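Local coordinates for PKS_KS domain-containing protein (Photorhabdus luminescens subsp. laumondii, PDB 6SMO), which probably acts as a beta-ketoacyl synthase of the thiolase-like superfamily, and is seen with a polyketone aldehyde bound in a pocket, at residues 93-98 and 260-265; 304-309 and 347-352. One frame throughout, in Å; residues are numbered along the deposited sequence.

Contact 1 of 2, residues 93-98 and 260-265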
ATOM      1  N   GLU B  93      20.769   7.539  -4.052  1.00 59.16           N
ATOM      2  CA  GLU B  93      20.635   8.990  -3.744  1.00 58.57           C
ATOM      3  C   GLU B  93      19.657   9.208  -2.581  1.00 56.16           C
ATOM      4  O   GLU B  93      19.654  10.327  -2.033  1.00 55.30           O
ATOM      5  CB  GLU B  93      20.167   9.760  -4.981  1.00 59.95           C
ATOM      6  CG  GLU B  93      21.158   9.730  -6.132  1.00 61.62           C
ATOM      7  CD  GLU B  93      20.762  10.567  -7.337  1.00 62.93           C
ATOM      8  OE1 GLU B  93      20.304  11.711  -7.139  1.00 64.32           O
ATOM      9  OE2 GLU B  93      20.910  10.071  -8.473  1.00 63.91           O
ATOM     10  N   ARG B  94      18.856   8.192  -2.231  1.00 54.60           N
ATOM     11  CA  ARG B  94      17.855   8.233  -1.129  1.00 53.86           C
ATOM     12  C   ARG B  94      16.832   9.345  -1.408  1.00 51.13           C
ATOM     13  O   ARG B  94      16.512  10.102  -0.470  1.00 50.98           O
ATOM     14  CB  ARG B  94      18.552   8.443   0.222  1.00 55.60           C
ATOM     15  CG  ARG B  94      19.334   7.238   0.723  1.00 57.75           C
ATOM     16  CD  ARG B  94      18.452   6.236   1.444  1.00 58.38           C
ATOM     17  NE  ARG B  94      19.214   5.353   2.321  1.00 60.17           N
ATOM     18  CZ  ARG B  94      19.906   4.284   1.928  1.00 60.86           C
ATOM     19  NH1 ARG B  94      19.953   3.938   0.651  1.00 60.60           N
ATOM     20  NH2 ARG B  94      20.555   3.560   2.823  1.00 61.41           N
ATOM     21  N   LYS B  95      16.339   9.428  -2.648  1.00 49.03           N
ATOM     22  CA  LYS B  95      15.391  10.478  -3.115  1.00 47.98           C
ATOM     23  C   LYS B  95      14.070  10.374  -2.344  1.00 45.57           C
ATOM     24  O   LYS B  95      13.527  11.433  -1.970  1.00 44.93           O
ATOM     25  CB  LYS B  95      15.130  10.345  -4.619  1.00 49.16           C
ATOM     26  CG  LYS B  95      16.212  10.917  -5.525  1.00 50.45           C
ATOM     27  CD  LYS B  95      16.199  10.308  -6.914  1.00 51.34           C
ATOM     28  CE  LYS B  95      16.506  11.300  -8.017  1.00 52.16           C
ATOM     29  NZ  LYS B  95      16.190  10.738  -9.352  1.00 52.33           N
ATOM     30  N   TYR B  96      13.573   9.150  -2.132  1.00 43.83           N
ATOM     31  CA  TYR B  96      12.297   8.853  -1.426  1.00 42.31           C
ATOM     32  C   TYR B  96      12.289   9.551  -0.060  1.00 41.80           C
ATOM     33  O   TYR B  96      11.284  10.212   0.269  1.00 40.76           O
ATOM     34  CB  TYR B  96      12.087   7.342  -1.278  1.00 41.73           C
ATOM     35  CG  TYR B  96      11.064   6.959  -0.237  1.00 40.83           C
ATOM     36  CD1 TYR B  96       9.740   7.352  -0.361  1.00 40.28           C
ATOM     37  CD2 TYR B  96      11.417   6.219   0.880  1.00 40.63           C
ATOM     38  CE1 TYR B  96       8.795   7.016   0.595  1.00 39.93           C
ATOM     39  CE2 TYR B  96      10.483   5.873   1.843  1.00 40.20           C
ATOM     40  CZ  TYR B  96       9.166   6.273   1.701  1.00 39.84           C
ATOM     41  OH  TYR B  96       8.239   5.937   2.645  1.00 39.44           O
ATOM     42  N   LEU B  97      13.376   9.401   0.705  1.00 42.05           N
ATOM     43  CA  LEU B  97      13.547  10.011   2.052  1.00 42.19           C
ATOM     44  C   LEU B  97      13.784  11.521   1.911  1.00 42.44           C
ATOM     45  O   LEU B  97      13.240  12.277   2.739  1.00 43.21           O
ATOM     46  CB  LEU B  97      14.714   9.322   2.771  1.00 42.08           C
ATOM     47  CG  LEU B  97      14.997   9.784   4.202  1.00 41.97           C
ATOM     48  CD1 LEU B  97      13.725   9.838   5.038  1.00 41.67           C
ATOM     49  CD2 LEU B  97      16.021   8.875   4.864  1.00 42.32           C
ATOM     50  N   GLN B  98      14.552  11.942   0.898  1.00 42.52           N
ATOM     51  CA  GLN B  98      14.933  13.363   0.665  1.00 42.75           C
ATOM     52  C   GLN B  98      13.679  14.200   0.371  1.00 41.35           C
ATOM     53  O   GLN B  98      13.504  15.239   1.037  1.00 40.35           O
ATOM     54  CB  GLN B  98      15.940  13.483  -0.482  1.00 44.07           C
ATOM     55  CG  GLN B  98      16.652  14.831  -0.523  1.00 45.31           C
ATOM     56  CD  GLN B  98      17.118  15.203  -1.909  1.00 46.16           C
ATOM     57  OE1 GLN B  98      17.844  14.459  -2.565  1.00 46.60           O
ATOM     58  NE2 GLN B  98      16.705  16.374  -2.367  1.00 47.15           N
ATOM     59  N   ILE B 260       6.018   7.825 -16.423  1.00 37.95           N
ATOM     60  CA  ILE B 260       6.438   7.652 -14.998  1.00 37.62           C
ATOM     61  C   ILE B 260       7.172   8.920 -14.544  1.00 37.22           C
ATOM     62  O   ILE B 260       7.852   9.545 -15.382  1.00 37.16           O
ATOM     63  CB  ILE B 260       7.294   6.383 -14.807  1.00 37.88           C
ATOM     64  CG1 ILE B 260       7.400   5.998 -13.329  1.00 37.93           C
ATOM     65  CG2 ILE B 260       8.666   6.536 -15.449  1.00 38.28           C
ATOM     66  CD1 ILE B 260       7.816   4.564 -13.098  1.00 38.05           C
ATOM     67  N   ALA B 261       7.030   9.274 -13.264  1.00 36.95           N
ATOM     68  CA  ALA B 261       7.578  10.506 -12.650  1.00 37.02           C
ATOM     69  C   ALA B 261       7.980  10.228 -11.198  1.00 37.04           C
ATOM     70  O   ALA B 261       7.637   9.146 -10.688  1.00 36.99           O
ATOM     71  CB  ALA B 261       6.554  11.611 -12.730  1.00 36.86           C
ATOM     72  N   GLU B 262       8.682  11.177 -10.574  1.00 37.35           N
ATOM     73  CA  GLU B 262       9.056  11.156  -9.134  1.00 37.22           C
ATOM     74  C   GLU B 262       8.544  12.441  -8.475  1.00 36.39           C
ATOM     75  O   GLU B 262       8.128  13.360  -9.211  1.00 36.69           O
ATOM     76  CB  GLU B 262      10.571  11.007  -8.962  1.00 38.25           C
ATOM     77  CG  GLU B 262      11.384  12.132  -9.585  1.00 39.42           C
ATOM     78  CD  GLU B 262      12.888  12.030  -9.382  1.00 40.61           C
ATOM     79  OE1 GLU B 262      13.607  12.918  -9.880  1.00 41.75           O
ATOM     80  OE2 GLU B 262      13.339  11.064  -8.730  1.00 41.13           O
ATOM     81  N   GLY B 263       8.569  12.494  -7.141  1.00 35.07           N
ATOM     82  CA  GLY B 263       8.189  13.683  -6.356  1.00 34.69           C
ATOM     83  C   GLY B 263       7.548  13.318  -5.031  1.00 34.00           C
ATOM     84  O   GLY B 263       7.555  12.124  -4.671  1.00 33.84           O
ATOM     85  N   CYS B 264       7.010  14.321  -4.331  1.00 33.52           N
ATOM     86  CA  CYS B 264       6.356  14.185  -3.002  1.00 33.23           C
ATOM     87  C   CYS B 264       5.351  15.322  -2.793  1.00 32.85           C
ATOM     88  O   CYS B 264       5.656  16.463  -3.194  1.00 33.31           O
ATOM     89  CB  CYS B 264       7.390  14.196  -1.881  1.00 33.39           C
ATOM     90  SG  CYS B 264       6.664  14.149  -0.221  1.00 32.95           S
ATOM     91  N   GLY B 265       4.198  15.002  -2.199  1.00 32.35           N
ATOM     92  CA  GLY B 265       3.194  15.971  -1.721  1.00 32.12           C
ATOM     93  C   GLY B 265       2.936  15.780  -0.238  1.00 31.95           C
ATOM     94  O   GLY B 265       2.794  14.617   0.183  1.00 31.63           O
TER
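Lys95 and Glu262 meet through their charged ends in a salt bridge, the single contact between residues 93-98 and 260-265. Lys95 NZ lies 2.9 Å from Glu262 OE2, reaching that oxygen on its syn side and 18° out of the carboxylate plane. A longer, weak bond of 3.4 Å joins Lys95 NZ to Glu262 OE1, which makes the grip on the carboxylate lopsided. Glu262 is straight beyond CG, and its CG stands between the backbone N and the carbonyl carbon (chi1 60°), which sends the carboxylate out toward the lysine; the lysine chain, bent at chi3, runs roughly perpendicular to it. Glu262 OE1 also takes a weak hydrogen bond from the backbone N of Val78, giving this buried carboxylate a second partner, and Phe99 of the lysine's helix packs on the glutamate. The bridge ties the first turn of helix 95-111, which follows Arg94 at its N-cap position, to the residue just before strand 263-271. It thus joins a helix to a central strand of the mixed sheet of the thiolase-like ketosynthase fold. That strand lies between strands 212-219 and 29-37, and Cys264 on it packs against Phe99 and Ala103 of the same helix.

Contact 2 of 2, residues 304-309 and 347-352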
ATOM      1  N   ASP B 304     -17.083   0.192 -17.795  1.00 44.83           N
ATOM      2  CA  ASP B 304     -18.336   0.706 -17.173  1.00 45.81           C
ATOM      3  C   ASP B 304     -17.996   1.630 -15.993  1.00 45.93           C
ATOM      4  O   ASP B 304     -18.658   2.679 -15.864  1.00 45.90           O
ATOM      5  CB  ASP B 304     -19.267  -0.437 -16.752  1.00 47.08           C
ATOM      6  CG  ASP B 304     -18.664  -1.429 -15.769  1.00 47.90           C
ATOM      7  OD1 ASP B 304     -17.437  -1.376 -15.556  1.00 48.83           O
ATOM      8  OD2 ASP B 304     -19.428  -2.252 -15.229  1.00 50.00           O
ATOM      9  N   GLY B 305     -17.010   1.253 -15.171  1.00 46.45           N
ATOM     10  CA  GLY B 305     -16.529   2.043 -14.020  1.00 46.34           C
ATOM     11  C   GLY B 305     -17.571   2.149 -12.920  1.00 46.58           C
ATOM     12  O   GLY B 305     -17.783   3.270 -12.415  1.00 46.77           O
ATOM     13  N   MET B 306     -18.192   1.022 -12.552  1.00 46.70           N
ATOM     14  CA  MET B 306     -19.259   0.940 -11.516  1.00 46.95           C
ATOM     15  C   MET B 306     -18.640   1.066 -10.118  1.00 44.59           C
ATOM     16  O   MET B 306     -19.257   1.731  -9.264  1.00 44.38           O
ATOM     17  CB  MET B 306     -20.025  -0.384 -11.614  1.00 48.67           C
ATOM     18  CG  MET B 306     -20.856  -0.516 -12.877  1.00 51.34           C
ATOM     19  SD  MET B 306     -22.316   0.556 -12.875  1.00 54.23           S
ATOM     20  CE  MET B 306     -23.129   0.003 -14.374  1.00 54.99           C
ATOM     21  N   ALA B 307     -17.476   0.443  -9.898  1.00 42.35           N
ATOM     22  CA  ALA B 307     -16.746   0.431  -8.607  1.00 40.93           C
ATOM     23  C   ALA B 307     -16.353   1.862  -8.219  1.00 39.42           C
ATOM     24  O   ALA B 307     -16.660   2.269  -7.081  1.00 39.11           O
ATOM     25  CB  ALA B 307     -15.536  -0.466  -8.701  1.00 40.92           C
ATOM     26  N   MET B 308     -15.707   2.589  -9.137  1.00 38.15           N
ATOM     27  CA  MET B 308     -15.266   3.998  -8.944  1.00 37.19           C
ATOM     28  C   MET B 308     -16.489   4.883  -8.669  1.00 37.26           C
ATOM     29  O   MET B 308     -16.384   5.772  -7.803  1.00 37.13           O
ATOM     30  CB  MET B 308     -14.515   4.516 -10.177  1.00 36.77           C
ATOM     31  CG  MET B 308     -14.154   5.994 -10.112  1.00 36.18           C
ATOM     32  SD  MET B 308     -13.193   6.438  -8.641  1.00 35.61           S
ATOM     33  CE  MET B 308     -11.527   6.371  -9.296  1.00 35.76           C
ATOM     34  N   ALA B 309     -17.599   4.644  -9.376  1.00 37.79           N
ATOM     35  CA  ALA B 309     -18.881   5.376  -9.231  1.00 38.05           C
ATOM     36  C   ALA B 309     -19.442   5.175  -7.818  1.00 38.09           C
ATOM     37  O   ALA B 309     -19.966   6.154  -7.250  1.00 38.37           O
ATOM     38  CB  ALA B 309     -19.864   4.926 -10.283  1.00 38.31           C
ATOM     39  N   ILE B 347     -17.978   9.062 -13.656  1.00 37.42           N
ATOM     40  CA  ILE B 347     -18.538  10.429 -13.425  1.00 37.74           C
ATOM     41  C   ILE B 347     -19.918  10.518 -14.091  1.00 38.37           C
ATOM     42  O   ILE B 347     -20.818  11.141 -13.495  1.00 37.76           O
ATOM     43  CB  ILE B 347     -17.568  11.517 -13.935  1.00 37.44           C
ATOM     44  CG1 ILE B 347     -16.259  11.523 -13.139  1.00 37.32           C
ATOM     45  CG2 ILE B 347     -18.226  12.891 -13.926  1.00 37.34           C
ATOM     46  CD1 ILE B 347     -15.102  12.179 -13.858  1.00 37.34           C
ATOM     47  N   LYS B 348     -20.070   9.914 -15.276  1.00 39.39           N
ATOM     48  CA  LYS B 348     -21.342   9.872 -16.051  1.00 40.40           C
ATOM     49  C   LYS B 348     -22.419   9.106 -15.271  1.00 41.41           C
ATOM     50  O   LYS B 348     -23.602   9.450 -15.430  1.00 41.42           O
ATOM     51  CB  LYS B 348     -21.133   9.219 -17.422  1.00 40.37           C
ATOM     52  CG  LYS B 348     -20.658  10.158 -18.523  1.00 40.63           C
ATOM     53  CD  LYS B 348     -20.551   9.480 -19.870  1.00 41.10           C
ATOM     54  CE  LYS B 348     -20.386  10.453 -21.015  1.00 41.78           C
ATOM     55  NZ  LYS B 348     -20.491   9.769 -22.326  1.00 42.45           N
ATOM     56  N   PHE B 349     -22.031   8.100 -14.478  1.00 42.46           N
ATOM     57  CA  PHE B 349     -22.968   7.215 -13.736  1.00 43.75           C
ATOM     58  C   PHE B 349     -23.521   7.943 -12.503  1.00 43.90           C
ATOM     59  O   PHE B 349     -24.739   7.844 -12.256  1.00 44.22           O
ATOM     60  CB  PHE B 349     -22.294   5.899 -13.341  1.00 44.64           C
ATOM     61  CG  PHE B 349     -23.265   4.817 -12.944  1.00 45.96           C
ATOM     62  CD1 PHE B 349     -23.932   4.078 -13.910  1.00 46.87           C
ATOM     63  CD2 PHE B 349     -23.531   4.550 -11.609  1.00 46.88           C
ATOM     64  CE1 PHE B 349     -24.834   3.088 -13.550  1.00 47.79           C
ATOM     65  CE2 PHE B 349     -24.432   3.559 -11.250  1.00 47.65           C
ATOM     66  CZ  PHE B 349     -25.082   2.830 -12.220  1.00 48.20           C
ATOM     67  N   VAL B 350     -22.659   8.644 -11.759  1.00 43.78           N
ATOM     68  CA  VAL B 350     -23.019   9.345 -10.487  1.00 44.45           C
ATOM     69  C   VAL B 350     -23.832  10.601 -10.826  1.00 44.87           C
ATOM     70  O   VAL B 350     -25.005  10.671 -10.407  1.00 45.58           O
ATOM     71  CB  VAL B 350     -21.773   9.688  -9.646  1.00 44.37           C
ATOM     72  CG1 VAL B 350     -22.131  10.454  -8.380  1.00 44.75           C
ATOM     73  CG2 VAL B 350     -20.967   8.445  -9.295  1.00 44.30           C
ATOM     74  N   LEU B 351     -23.229  11.550 -11.550  1.00 44.97           N
ATOM     75  CA  LEU B 351     -23.834  12.874 -11.866  1.00 46.01           C
ATOM     76  C   LEU B 351     -24.967  12.697 -12.885  1.00 46.83           C
ATOM     77  O   LEU B 351     -26.039  13.300 -12.679  1.00 48.12           O
ATOM     78  CB  LEU B 351     -22.757  13.831 -12.397  1.00 45.88           C
ATOM     79  CG  LEU B 351     -21.916  14.556 -11.344  1.00 45.74           C
ATOM     80  CD1 LEU B 351     -22.772  15.478 -10.488  1.00 46.15           C
ATOM     81  CD2 LEU B 351     -21.151  13.575 -10.470  1.00 45.67           C
ATOM     82  N   GLY B 352     -24.733  11.904 -13.937  1.00 47.27           N
ATOM     83  CA  GLY B 352     -25.715  11.632 -15.005  1.00 47.12           C
ATOM     84  C   GLY B 352     -25.579  12.616 -16.154  1.00 46.97           C
ATOM     85  O   GLY B 352     -24.486  12.680 -16.750  1.00 46.84           O
TER
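Met306 lays its sulfur over one face of the Phe349 ring, a Met-aromatic contact on the outer side of two packed helices. SD of Met306 is 3.8 Å from the ring centroid of Phe349 and 19° off the ring normal, displaced slightly toward the rim, and the terminal methyl follows it, with Met306 CE 3.6 Å from Phe349 CE1. The thioether reaches the ring by a bend at chi2 (-72°), for the CA-CB bond of Met306 does not itself aim at the other helix. Phe349 holds CG anti to its backbone N (chi1 -164°) and extends toward helix 306-319, its side chain at about a right angle to that of the methionine. Both residues are exposed, so this is the solvent side of the contact. Beneath them the packing closes around Ala309, which is buried and points toward the partner helix. Ala309 CB touches two neighbouring side chains of that helix, 3.8 Å from Val350 CG2 and 3.9 Å from Phe349 CD2, and lets the backbones come near, with Ala309 CA 5.9 Å from Val350 CA. No hydrogen bond crosses the interface; the side-chain contacts are apolar, and Val350 CG2 also lies against the backbone O of Ala309. The first turn of helix 306-319, with Gly305 at the N-cap position, thus meets the C-terminal part of helix 337-350. Deeper in, Met308 packs on Asn342 and Ala346 of that helix, and Met308 and Ile347 both reach Leu424 of strand 420-427: helix-helix packing on the C-terminal half of the ketosynthase sheet, which also includes strand 431-438.

Overall arrangement
Contacts 1 and 2 lie on opposite sides of the chain's centre, their own centres about 33 Å apart, and share no helix or strand, though both border the same mixed sheet. Contact 1 belongs to the N-terminal ketosynthase region and sits deeper, its centre about 12 Å from the centre of the chain; the Glu262 side chain is also about 12 Å from the bound polyketone. Contact 2, in the C-terminal region, has its centre about 21 Å out and touches solvent. The inner one is a lone charged pair joining a helix to the approach of a strand, whereas the outer one is apolar helix-to-helix packing that grades from a buried alanine to an exposed sulfur-aromatic pair.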